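Long-range contacts in iron-regulated ABC transporter siderophore-binding protein SirA (Staphylococcus aureus subsp. aureus, PDB 3MWF), which binds the siderophore staphyloferrin B together with iron(III) and probably delivers it to an ABC transporter for iron uptake: residues K212-I223 against W245-A256; V166-R174 against L237-T246. All coordinates share one frame; numbering follows the deposited sequence.

Contact 1. Residues K212-I223 against W245-A256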
loop_
_atom_site.group_PDB
_atom_site.type_symbol
_atom_site.label_atom_id
_atom_site.label_comp_id
_atom_site.label_asym_id
_atom_site.label_seq_id
_atom_site.Cartn_x
_atom_site.Cartn_y
_atom_site.Cartn_z
ATOM N N LYS A 212 -23.901 1.108 8.589
ATOM C CA LYS A 212 -23.844 -0.340 8.805
ATOM C C LYS A 212 -24.727 -1.089 7.821
ATOM O O LYS A 212 -24.496 -2.265 7.546
ATOM C CB LYS A 212 -24.237 -0.699 10.244
ATOM C CG LYS A 212 -23.314 -0.079 11.283
ATOM C CD LYS A 212 -23.712 -0.560 12.671
ATOM C CE LYS A 212 -23.236 0.385 13.744
ATOM N NZ LYS A 212 -23.808 1.760 13.561
ATOM N N GLU A 213 -25.730 -0.405 7.282
ATOM C CA GLU A 213 -26.562 -0.976 6.226
ATOM C C GLU A 213 -25.757 -1.392 4.996
ATOM O O GLU A 213 -26.216 -2.218 4.208
ATOM C CB GLU A 213 -27.666 0.000 5.803
ATOM C CG GLU A 213 -28.806 0.125 6.793
ATOM C CD GLU A 213 -30.129 0.433 6.105
ATOM O OE1 GLU A 213 -31.124 0.628 6.832
ATOM O OE2 GLU A 213 -30.183 0.461 4.841
ATOM N N SER A 214 -24.565 -0.818 4.829
ATOM C CA SER A 214 -23.698 -1.168 3.684
ATOM C C SER A 214 -22.822 -2.396 3.925
ATOM O O SER A 214 -22.109 -2.838 3.046
ATOM C CB SER A 214 -22.838 0.026 3.269
ATOM O OG SER A 214 -23.685 1.142 3.023
ATOM N N ILE A 215 -22.877 -2.942 5.136
ATOM C CA ILE A 215 -22.040 -4.095 5.473
ATOM C C ILE A 215 -22.117 -5.254 4.449
ATOM O O ILE A 215 -21.090 -5.868 4.142
ATOM C CB ILE A 215 -22.284 -4.545 6.925
ATOM C CG1 ILE A 215 -21.531 -3.579 7.863
ATOM C CG2 ILE A 215 -21.828 -5.997 7.124
ATOM C CD1 ILE A 215 -21.944 -3.699 9.345
ATOM N N PRO A 216 -23.307 -5.531 3.872
ATOM C CA PRO A 216 -23.320 -6.598 2.867
ATOM C C PRO A 216 -22.341 -6.471 1.704
ATOM O O PRO A 216 -21.998 -7.480 1.097
ATOM C CB PRO A 216 -24.777 -6.578 2.378
ATOM C CG PRO A 216 -25.531 -6.217 3.635
ATOM C CD PRO A 216 -24.678 -5.125 4.242
ATOM N N LEU A 217 -21.909 -5.245 1.374
ATOM C CA LEU A 217 -20.917 -5.041 0.336
ATOM C C LEU A 217 -19.580 -5.738 0.656
ATOM O O LEU A 217 -18.792 -6.022 -0.259
ATOM C CB LEU A 217 -20.726 -3.531 0.050
ATOM C CG LEU A 217 -19.887 -3.097 -1.160
ATOM C CD1 LEU A 217 -20.493 -3.649 -2.463
ATOM C CD2 LEU A 217 -19.764 -1.543 -1.235
ATOM N N MET A 218 -19.347 -6.002 1.942
ATOM C CA MET A 218 -18.143 -6.665 2.416
ATOM C C MET A 218 -18.165 -8.169 2.198
ATOM O O MET A 218 -17.170 -8.854 2.473
ATOM C CB MET A 218 -18.026 -6.440 3.941
ATOM C CG MET A 218 -17.918 -4.971 4.306
ATOM S SD MET A 218 -17.967 -4.874 6.111
ATOM C CE MET A 218 -17.897 -3.105 6.273
ATOM N N ASN A 219 -19.307 -8.721 1.768
ATOM C CA ASN A 219 -19.430 -10.182 1.791
ATOM C C ASN A 219 -18.315 -10.892 1.025
ATOM O O ASN A 219 -17.913 -10.461 -0.048
ATOM C CB ASN A 219 -20.801 -10.650 1.268
ATOM C CG ASN A 219 -21.117 -12.063 1.740
ATOM O OD1 ASN A 219 -20.698 -12.475 2.844
ATOM N ND2 ASN A 219 -21.805 -12.832 0.895
ATOM N N ALA A 220 -17.815 -11.991 1.597
ATOM C CA ALA A 220 -16.679 -12.715 1.076
ATOM C C ALA A 220 -16.616 -14.061 1.778
ATOM O O ALA A 220 -17.250 -14.253 2.825
ATOM C CB ALA A 220 -15.386 -11.930 1.349
ATOM N N ASP A 221 -15.881 -14.994 1.187
ATOM C CA ASP A 221 -15.547 -16.270 1.860
ATOM C C ASP A 221 -14.546 -16.108 3.013
ATOM O O ASP A 221 -14.578 -16.876 3.974
ATOM C CB ASP A 221 -15.005 -17.256 0.849
ATOM C CG ASP A 221 -15.972 -17.479 -0.296
ATOM O OD1 ASP A 221 -17.179 -17.642 -0.027
ATOM O OD2 ASP A 221 -15.512 -17.440 -1.442
ATOM N N HIS A 222 -13.670 -15.114 2.908
ATOM C CA HIS A 222 -12.761 -14.757 3.997
ATOM C C HIS A 222 -12.621 -13.235 4.065
ATOM O O HIS A 222 -12.493 -12.578 3.018
ATOM C CB HIS A 222 -11.380 -15.381 3.760
ATOM C CG HIS A 222 -10.539 -15.425 4.997
ATOM N ND1 HIS A 222 -10.405 -16.567 5.763
ATOM C CD2 HIS A 222 -9.852 -14.451 5.639
ATOM C CE1 HIS A 222 -9.670 -16.289 6.831
ATOM N NE2 HIS A 222 -9.315 -15.012 6.774
ATOM N N ILE A 223 -12.583 -12.706 5.285
ATOM C CA ILE A 223 -12.507 -11.254 5.489
ATOM C C ILE A 223 -11.280 -10.936 6.316
ATOM O O ILE A 223 -11.022 -11.582 7.330
ATOM C CB ILE A 223 -13.803 -10.709 6.159
ATOM C CG1 ILE A 223 -14.998 -10.825 5.198
ATOM C CG2 ILE A 223 -13.608 -9.243 6.673
ATOM C CD1 ILE A 223 -16.352 -10.422 5.829
ATOM N N TRP A 245 -19.688 -1.954 14.596
ATOM C CA TRP A 245 -19.928 -2.602 13.301
ATOM C C TRP A 245 -19.971 -4.126 13.410
ATOM O O TRP A 245 -20.847 -4.756 12.801
ATOM C CB TRP A 245 -18.923 -2.146 12.228
ATOM C CG TRP A 245 -19.188 -0.740 11.739
ATOM C CD1 TRP A 245 -19.216 0.400 12.496
ATOM C CD2 TRP A 245 -19.480 -0.333 10.389
ATOM N NE1 TRP A 245 -19.501 1.506 11.700
ATOM C CE2 TRP A 245 -19.681 1.080 10.409
ATOM C CE3 TRP A 245 -19.597 -1.020 9.162
ATOM C CZ2 TRP A 245 -19.966 1.824 9.249
ATOM C CZ3 TRP A 245 -19.908 -0.277 7.997
ATOM C CH2 TRP A 245 -20.081 1.138 8.064
ATOM N N THR A 246 -19.070 -4.719 14.192
ATOM C CA THR A 246 -18.982 -6.193 14.272
ATOM C C THR A 246 -20.099 -6.767 15.160
ATOM O O THR A 246 -20.358 -7.970 15.109
ATOM C CB THR A 246 -17.602 -6.740 14.706
ATOM O OG1 THR A 246 -17.280 -6.278 16.036
ATOM C CG2 THR A 246 -16.489 -6.342 13.676
ATOM N N SER A 247 -20.765 -5.891 15.912
ATOM C CA SER A 247 -21.897 -6.244 16.786
ATOM C C SER A 247 -23.243 -6.231 16.051
ATOM O O SER A 247 -24.266 -6.654 16.610
ATOM C CB SER A 247 -21.992 -5.250 17.951
ATOM O OG SER A 247 -20.979 -5.545 18.873
ATOM N N SER A 248 -23.250 -5.742 14.809
ATOM C CA SER A 248 -24.493 -5.568 14.059
ATOM C C SER A 248 -24.999 -6.887 13.489
ATOM O O SER A 248 -24.218 -7.811 13.204
ATOM C CB SER A 248 -24.317 -4.560 12.914
ATOM O OG SER A 248 -23.394 -5.097 11.993
ATOM N N LYS A 249 -26.307 -6.966 13.290
ATOM C CA LYS A 249 -26.886 -8.148 12.622
ATOM C C LYS A 249 -26.328 -8.327 11.207
ATOM O O LYS A 249 -26.166 -9.457 10.741
ATOM C CB LYS A 249 -28.417 -8.087 12.598
ATOM C CG LYS A 249 -29.018 -6.893 11.854
ATOM C CD LYS A 249 -30.226 -7.262 10.965
ATOM C CE LYS A 249 -31.449 -7.780 11.732
ATOM N NZ LYS A 249 -32.505 -8.255 10.763
ATOM N N GLU A 250 -26.018 -7.201 10.548
ATOM C CA GLU A 250 -25.431 -7.264 9.190
ATOM C C GLU A 250 -24.094 -7.990 9.184
ATOM O O GLU A 250 -23.840 -8.836 8.336
ATOM C CB GLU A 250 -25.274 -5.861 8.573
ATOM C CG GLU A 250 -26.586 -5.143 8.238
ATOM C CD GLU A 250 -27.218 -4.375 9.407
ATOM O OE1 GLU A 250 -26.680 -4.375 10.549
ATOM O OE2 GLU A 250 -28.268 -3.727 9.169
ATOM N N TRP A 251 -23.237 -7.679 10.159
ATOM C CA TRP A 251 -21.946 -8.317 10.214
ATOM C C TRP A 251 -22.117 -9.822 10.469
ATOM O O TRP A 251 -21.452 -10.653 9.864
ATOM C CB TRP A 251 -21.097 -7.660 11.317
ATOM C CG TRP A 251 -19.732 -8.256 11.460
ATOM C CD1 TRP A 251 -19.356 -9.230 12.344
ATOM C CD2 TRP A 251 -18.545 -7.892 10.732
ATOM N NE1 TRP A 251 -18.022 -9.497 12.206
ATOM C CE2 TRP A 251 -17.498 -8.685 11.225
ATOM C CE3 TRP A 251 -18.268 -6.948 9.719
ATOM C CZ2 TRP A 251 -16.191 -8.599 10.728
ATOM C CZ3 TRP A 251 -16.962 -6.851 9.226
ATOM C CH2 TRP A 251 -15.939 -7.681 9.729
ATOM N N LYS A 252 -23.030 -10.149 11.369
ATOM C CA LYS A 252 -23.213 -11.541 11.769
ATOM C C LYS A 252 -23.767 -12.409 10.633
ATOM O O LYS A 252 -23.644 -13.633 10.665
ATOM C CB LYS A 252 -24.072 -11.599 13.011
ATOM C CG LYS A 252 -23.343 -10.908 14.146
ATOM C CD LYS A 252 -24.169 -10.783 15.391
ATOM C CE LYS A 252 -23.344 -10.046 16.444
ATOM N NZ LYS A 252 -21.857 -10.321 16.275
ATOM N N ASN A 253 -24.293 -11.756 9.605
ATOM C CA ASN A 253 -24.829 -12.468 8.445
ATOM C C ASN A 253 -23.853 -12.622 7.282
ATOM O O ASN A 253 -24.131 -13.355 6.323
ATOM C CB ASN A 253 -26.131 -11.833 7.989
ATOM C CG ASN A 253 -27.322 -12.327 8.797
ATOM O OD1 ASN A 253 -28.004 -13.252 8.392
ATOM N ND2 ASN A 253 -27.524 -11.756 9.964
ATOM N N LEU A 254 -22.682 -11.988 7.378
ATOM C CA LEU A 254 -21.661 -12.185 6.364
ATOM C C LEU A 254 -21.245 -13.657 6.324
ATOM O O LEU A 254 -21.098 -14.298 7.380
ATOM C CB LEU A 254 -20.423 -11.310 6.640
ATOM C CG LEU A 254 -20.656 -9.803 6.589
ATOM C CD1 LEU A 254 -19.457 -9.057 7.183
ATOM C CD2 LEU A 254 -20.876 -9.343 5.147
ATOM N N ASP A 255 -21.005 -14.167 5.122
ATOM C CA ASP A 255 -20.552 -15.551 4.947
ATOM C C ASP A 255 -19.289 -15.842 5.757
ATOM O O ASP A 255 -19.217 -16.849 6.472
ATOM C CB ASP A 255 -20.272 -15.859 3.479
ATOM C CG ASP A 255 -21.530 -15.827 2.610
ATOM O OD1 ASP A 255 -22.651 -15.805 3.138
ATOM O OD2 ASP A 255 -21.385 -15.820 1.384
ATOM N N ALA A 256 -18.270 -14.992 5.637
ATOM C CA ALA A 256 -17.016 -15.301 6.327
ATOM C C ALA A 256 -17.202 -15.308 7.858
ATOM O O ALA A 256 -16.494 -16.060 8.570
ATOM C CB ALA A 256 -15.884 -14.328 5.910
HETATM O O HOH W 1 -19.101 -15.331 -0.025
#
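K212 lies over one face of the W245 indole: its CG stands 3.9 Å from the centroid of the five-membered ring and only 11° off the ring normal, a CH-pi contact. With CG beside the backbone N (chi1 -61°), the aliphatic chain runs across the indole, while its ammonium reaches at most a weak, long cation-pi position. I215 CG1 approaches W245 obliquely, 3.5 Å from CE3, and M218 CE meets the six-membered ring of W245 near CZ3, also obliquely. The W251 ring has T246 CG2 over one face and L254 CD1 over the opposite one, both toward the rim. At its edge sits M218 SD, 3.8 Å from W251 CZ3, in a Met-aromatic contact.

W245-A256 belongs to the helical connection of the beta-alpha-beta crossover from strand 222-227 to its parallel neighbour 262-263; the 3-10 segment 212-218, which leads into the first of these strands, packs on it. I215 fills the middle: its CG2 meets the backbone of E250 and L254 CD1, and its CD1 comes within 3.3 Å of S248 OG. That hydroxyl caps the weakly bonded helix at 249-253, accepting from W251 N and donating to W245 O. I223 CD1 and CG1 continue the apolar seam onto L254 and A256.

The polar bonds across the contact gather at the start of helix 255-258. N219 OD1 accepts from D255 N at 2.9 Å (159° at the hydrogen), in the carbonyl plane, while N219 ND2 donates to D255 OD2 at 3.1 Å from above the carboxylate plane. The two bonds fix the amide's rotation. One water donates to both D255 OD2 and D221 OD1, spanning two like charges; D221 OD2 bonds K162 N.

Contact 2. Residues V166-R174 against L237-T246. With SE8 (5-[(2-{[(3S)-5-{[(2S)-2-amino-2-carboxyethyl]amino}-3-carboxy-3-hydroxy-5-oxopentanoyl]amino}ethyl)amino]-2,5-dioxopentanoic acid), chain C.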
loop_
_atom_site.group_PDB
_atom_site.type_symbol
_atom_site.label_atom_id
_atom_site.label_comp_id
_atom_site.label_asym_id
_atom_site.label_seq_id
_atom_site.Cartn_x
_atom_site.Cartn_y
_atom_site.Cartn_z
ATOM N N VAL A 166 -11.463 -5.214 5.157
ATOM C CA VAL A 166 -12.334 -4.245 5.855
ATOM C C VAL A 166 -11.468 -3.507 6.853
ATOM O O VAL A 166 -10.766 -4.149 7.662
ATOM C CB VAL A 166 -13.482 -4.966 6.583
ATOM C CG1 VAL A 166 -14.299 -4.003 7.443
ATOM C CG2 VAL A 166 -14.400 -5.692 5.533
ATOM N N ASN A 167 -11.535 -2.180 6.794
ATOM C CA ASN A 167 -10.705 -1.309 7.657
ATOM C C ASN A 167 -11.603 -0.469 8.531
ATOM O O ASN A 167 -12.364 0.401 8.047
ATOM C CB ASN A 167 -9.816 -0.449 6.739
ATOM C CG ASN A 167 -9.245 0.820 7.401
ATOM O OD1 ASN A 167 -9.217 1.872 6.753
ATOM N ND2 ASN A 167 -8.792 0.733 8.663
ATOM N N PHE A 168 -11.535 -0.719 9.843
ATOM C CA PHE A 168 -12.282 0.121 10.772
ATOM C C PHE A 168 -11.464 1.373 11.086
ATOM O O PHE A 168 -10.269 1.268 11.425
ATOM C CB PHE A 168 -12.625 -0.645 12.046
ATOM C CG PHE A 168 -13.539 -1.801 11.787
ATOM C CD1 PHE A 168 -14.805 -1.557 11.270
ATOM C CD2 PHE A 168 -13.124 -3.107 12.000
ATOM C CE1 PHE A 168 -15.670 -2.596 10.985
ATOM C CE2 PHE A 168 -14.007 -4.182 11.732
ATOM C CZ PHE A 168 -15.279 -3.913 11.207
ATOM N N ARG A 169 -12.095 2.536 10.921
ATOM C CA ARG A 169 -11.427 3.829 11.208
ATOM C C ARG A 169 -12.135 4.471 12.383
ATOM O O ARG A 169 -13.027 3.870 12.971
ATOM C CB ARG A 169 -11.475 4.742 9.992
ATOM C CG ARG A 169 -10.758 4.159 8.758
ATOM C CD ARG A 169 -9.875 5.237 8.062
ATOM N NE ARG A 169 -8.813 4.544 7.354
ATOM C CZ ARG A 169 -7.591 4.980 7.170
ATOM N NH1 ARG A 169 -7.167 6.175 7.650
ATOM N NH2 ARG A 169 -6.779 4.195 6.502
ATOM N N ALA A 170 -11.747 5.689 12.737
ATOM C CA ALA A 170 -12.313 6.334 13.926
ATOM C C ALA A 170 -13.802 6.710 13.784
ATOM O O ALA A 170 -14.546 6.735 14.783
ATOM C CB ALA A 170 -11.465 7.606 14.282
ATOM N N ASP A 171 -14.228 7.026 12.558
ATOM C CA ASP A 171 -15.568 7.605 12.330
ATOM C C ASP A 171 -16.245 7.033 11.077
ATOM O O ASP A 171 -17.257 7.568 10.613
ATOM C CB ASP A 171 -15.477 9.139 12.223
ATOM C CG ASP A 171 -14.536 9.599 11.096
ATOM O OD1 ASP A 171 -14.010 8.746 10.320
ATOM O OD2 ASP A 171 -14.292 10.827 10.992
ATOM N N HIS A 172 -15.681 5.952 10.530
ATOM C CA HIS A 172 -16.260 5.277 9.359
ATOM C C HIS A 172 -15.542 3.961 9.137
ATOM O O HIS A 172 -14.616 3.629 9.873
ATOM C CB HIS A 172 -16.223 6.163 8.080
ATOM C CG HIS A 172 -14.857 6.346 7.473
ATOM N ND1 HIS A 172 -13.910 7.194 8.013
ATOM C CD2 HIS A 172 -14.296 5.821 6.351
ATOM C CE1 HIS A 172 -12.821 7.176 7.261
ATOM N NE2 HIS A 172 -13.030 6.356 6.240
ATOM N N THR A 173 -15.962 3.220 8.116
ATOM C CA THR A 173 -15.343 1.959 7.804
ATOM C C THR A 173 -15.015 1.971 6.313
ATOM O O THR A 173 -15.739 2.584 5.535
ATOM C CB THR A 173 -16.275 0.785 8.157
ATOM O OG1 THR A 173 -16.490 0.769 9.581
ATOM C CG2 THR A 173 -15.685 -0.559 7.722
ATOM N N ARG A 174 -13.910 1.358 5.929
ATOM C CA ARG A 174 -13.548 1.272 4.510
ATOM C C ARG A 174 -13.461 -0.161 4.003
ATOM O O ARG A 174 -13.200 -1.077 4.768
ATOM C CB ARG A 174 -12.189 1.938 4.280
ATOM C CG ARG A 174 -12.253 3.482 4.455
ATOM C CD ARG A 174 -10.843 4.019 4.341
ATOM N NE ARG A 174 -10.837 5.476 4.558
ATOM C CZ ARG A 174 -9.814 6.248 4.196
ATOM N NH1 ARG A 174 -8.714 5.688 3.683
ATOM N NH2 ARG A 174 -9.869 7.574 4.407
ATOM N N LEU A 237 -11.093 5.265 19.312
ATOM C CA LEU A 237 -12.283 5.383 18.472
ATOM C C LEU A 237 -12.324 4.293 17.411
ATOM O O LEU A 237 -13.419 3.836 17.053
ATOM C CB LEU A 237 -12.404 6.757 17.840
ATOM C CG LEU A 237 -12.586 7.906 18.854
ATOM C CD1 LEU A 237 -12.723 9.217 18.086
ATOM C CD2 LEU A 237 -13.791 7.707 19.767
ATOM N N VAL A 238 -11.154 3.872 16.925
ATOM C CA VAL A 238 -11.110 2.735 15.973
ATOM C C VAL A 238 -11.708 1.458 16.594
ATOM O O VAL A 238 -12.482 0.743 15.959
ATOM C CB VAL A 238 -9.689 2.464 15.477
ATOM C CG1 VAL A 238 -9.577 1.100 14.832
ATOM C CG2 VAL A 238 -9.309 3.531 14.496
ATOM N N LYS A 239 -11.348 1.179 17.845
ATOM C CA LYS A 239 -11.929 0.038 18.544
ATOM C C LYS A 239 -13.433 0.167 18.760
ATOM O O LYS A 239 -14.162 -0.836 18.701
ATOM C CB LYS A 239 -11.210 -0.183 19.877
ATOM C CG LYS A 239 -9.766 -0.593 19.704
ATOM C CD LYS A 239 -9.656 -2.138 19.596
ATOM C CE LYS A 239 -8.211 -2.648 19.677
ATOM N NZ LYS A 239 -7.427 -1.989 20.764
ATOM N N LYS A 240 -13.900 1.384 19.024
ATOM C CA LYS A 240 -15.335 1.631 19.185
ATOM C C LYS A 240 -16.060 1.360 17.857
ATOM O O LYS A 240 -17.119 0.717 17.826
ATOM C CB LYS A 240 -15.577 3.061 19.629
ATOM C CG LYS A 240 -17.013 3.393 19.871
ATOM C CD LYS A 240 -17.130 4.729 20.607
ATOM C CE LYS A 240 -18.558 5.282 20.518
ATOM N NZ LYS A 240 -18.665 6.620 21.178
ATOM N N THR A 241 -15.473 1.834 16.763
ATOM C CA THR A 241 -16.065 1.547 15.446
ATOM C C THR A 241 -16.153 0.033 15.195
ATOM O O THR A 241 -17.215 -0.479 14.800
ATOM C CB THR A 241 -15.283 2.248 14.336
ATOM O OG1 THR A 241 -15.340 3.662 14.565
ATOM C CG2 THR A 241 -15.894 1.928 12.948
ATOM N N GLU A 242 -15.047 -0.673 15.392
ATOM C CA GLU A 242 -15.011 -2.116 15.200
ATOM C C GLU A 242 -16.084 -2.778 16.073
ATOM O O GLU A 242 -16.833 -3.629 15.608
ATOM C CB GLU A 242 -13.621 -2.667 15.557
ATOM C CG GLU A 242 -13.554 -4.191 15.540
ATOM C CD GLU A 242 -12.245 -4.741 16.099
ATOM O OE1 GLU A 242 -11.759 -4.249 17.142
ATOM O OE2 GLU A 242 -11.698 -5.678 15.496
ATOM N N SER A 243 -16.164 -2.364 17.336
ATOM C CA SER A 243 -17.150 -2.945 18.252
ATOM C C SER A 243 -18.582 -2.779 17.743
ATOM O O SER A 243 -19.334 -3.759 17.703
ATOM C CB SER A 243 -17.017 -2.327 19.643
ATOM O OG SER A 243 -18.017 -2.884 20.496
ATOM N N GLU A 244 -18.936 -1.561 17.337
ATOM C CA GLU A 244 -20.279 -1.235 16.839
ATOM C C GLU A 244 -20.622 -1.972 15.545
ATOM O O GLU A 244 -21.726 -2.543 15.413
ATOM C CB GLU A 244 -20.425 0.273 16.669
ATOM C CG GLU A 244 -20.482 0.942 18.055
ATOM C CD GLU A 244 -20.326 2.444 18.050
ATOM O OE1 GLU A 244 -20.023 3.047 16.994
ATOM O OE2 GLU A 244 -20.505 3.020 19.145
ATOM N N TRP A 245 -19.688 -1.954 14.596
ATOM C CA TRP A 245 -19.928 -2.602 13.301
ATOM C C TRP A 245 -19.971 -4.126 13.410
ATOM O O TRP A 245 -20.847 -4.756 12.801
ATOM C CB TRP A 245 -18.923 -2.146 12.228
ATOM C CG TRP A 245 -19.188 -0.740 11.739
ATOM C CD1 TRP A 245 -19.216 0.400 12.496
ATOM C CD2 TRP A 245 -19.480 -0.333 10.389
ATOM N NE1 TRP A 245 -19.501 1.506 11.700
ATOM C CE2 TRP A 245 -19.681 1.080 10.409
ATOM C CE3 TRP A 245 -19.597 -1.020 9.162
ATOM C CZ2 TRP A 245 -19.966 1.824 9.249
ATOM C CZ3 TRP A 245 -19.908 -0.277 7.997
ATOM C CH2 TRP A 245 -20.081 1.138 8.064
ATOM N N THR A 246 -19.070 -4.719 14.192
ATOM C CA THR A 246 -18.982 -6.193 14.272
ATOM C C THR A 246 -20.099 -6.767 15.160
ATOM O O THR A 246 -20.358 -7.970 15.109
ATOM C CB THR A 246 -17.602 -6.740 14.706
ATOM O OG1 THR A 246 -17.280 -6.278 16.036
ATOM C CG2 THR A 246 -16.489 -6.342 13.676
HETATM C C1 SE8 C . -4.520 10.552 4.820
HETATM C C2 SE8 C . -5.104 9.649 5.871
HETATM C C3 SE8 C . -4.008 8.886 6.598
HETATM N N4 SE8 C . -3.307 7.940 5.735
HETATM C C5 SE8 C . -3.663 6.673 5.654
HETATM C C6 SE8 C . -2.968 5.839 4.606
HETATM C C7 SE8 C . -3.641 6.006 3.244
HETATM C C8 SE8 C . -2.784 5.274 2.195
HETATM C C9 SE8 C . -3.433 5.157 0.818
HETATM N N10 SE8 C . -4.192 6.167 0.398
HETATM C C11 SE8 C . -4.786 6.088 -0.917
HETATM C C12 SE8 C . -4.295 7.219 -1.804
HETATM N N13 SE8 C . -5.175 7.448 -2.942
HETATM C C14 SE8 C . -6.313 8.202 -2.893
HETATM C C15 SE8 C . -6.510 9.176 -1.770
HETATM C C16 SE8 C . -6.999 8.293 -0.649
HETATM C C17 SE8 C . -6.615 8.717 0.734
HETATM C C18 SE8 C . -7.754 8.882 1.624
HETATM O O19 SE8 C . -3.945 11.608 5.192
HETATM O O20 SE8 C . -4.676 10.241 3.622
HETATM N N21 SE8 C . -6.053 8.718 5.230
HETATM O O22 SE8 C . -4.507 6.155 6.359
HETATM C C23 SE8 C . -5.066 5.483 3.295
HETATM O O24 SE8 C . -5.269 4.244 3.287
HETATM O O25 SE8 C . -6.025 6.295 3.329
HETATM O O26 SE8 C . -3.744 7.411 2.950
HETATM O O27 SE8 C . -3.226 4.158 0.137
HETATM O O28 SE8 C . -7.207 8.099 -3.714
HETATM O O29 SE8 C . -5.446 8.778 1.126
HETATM O O30 SE8 C . -7.569 8.752 2.829
HETATM O O31 SE8 C . -8.897 9.104 1.151
#
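F168 lies beneath helix 237-246 with one face against E242 CA, which is 3.8 Å from the ring centroid and 15° off its normal; V166 CG1 covers the opposite face. Its CE1 reaches W245 CB at 3.5 Å, and the phenyl and indole planes are inclined at 59°, so the pair is oblique. T246 CG2 lies near CZ. T173 approaches a face of the indole: its CB is 3.7 Å from the centroid of the six-membered ring, and OG1 lies above the indole centre. With OG1 beside the backbone N (chi1 -64°), this buried hydroxyl faces the pi surface and has no polar partner in the model. T241 OG1 lies 2.8 Å from R169 O, with L237 O and A170 O also close by.

On the far side of the strands, the guanidinium groups of R169 and R174 overlap face against face, offset toward their rims. R169 NH1 and NH2 both donate to SE8 O22, each at 3.0 Å, while N167 OD1 takes R169 NE in its plane. R174 NH1 bonds SE8 O25 at 2.8 Å and NH2 bonds O30. Behind R174, H172 NE2 accepts from NE, and D171 OD1 holds H172 ND1. The helix-backed antiparallel hairpin thus carries two arginines of the staphyloferrin B pocket.

How the contacts relate
Both contacts use helix 236-246 and the same mixed sheet, and both are only partly buried, but contact 1 is the larger interface (883 against 505 Å² of buried surface). W245 joins them: K212 from contact 1 and T173 from contact 2 occupy opposite indole faces. Further continuity comes from M218, whose CE lies 3.7 Å from T173 CG2 and whose SD packs on V166 CG2. The chemistry diverges with position. Contact 1, on the side remote from the siderophore, ties the 3-10 segment to the crossover helices through apolar packing, helix-end bonds and a water bridge. Contact 2 reaches the ligand cleft: beyond its apolar, helix-facing side lie charged groups directed at the siderophore.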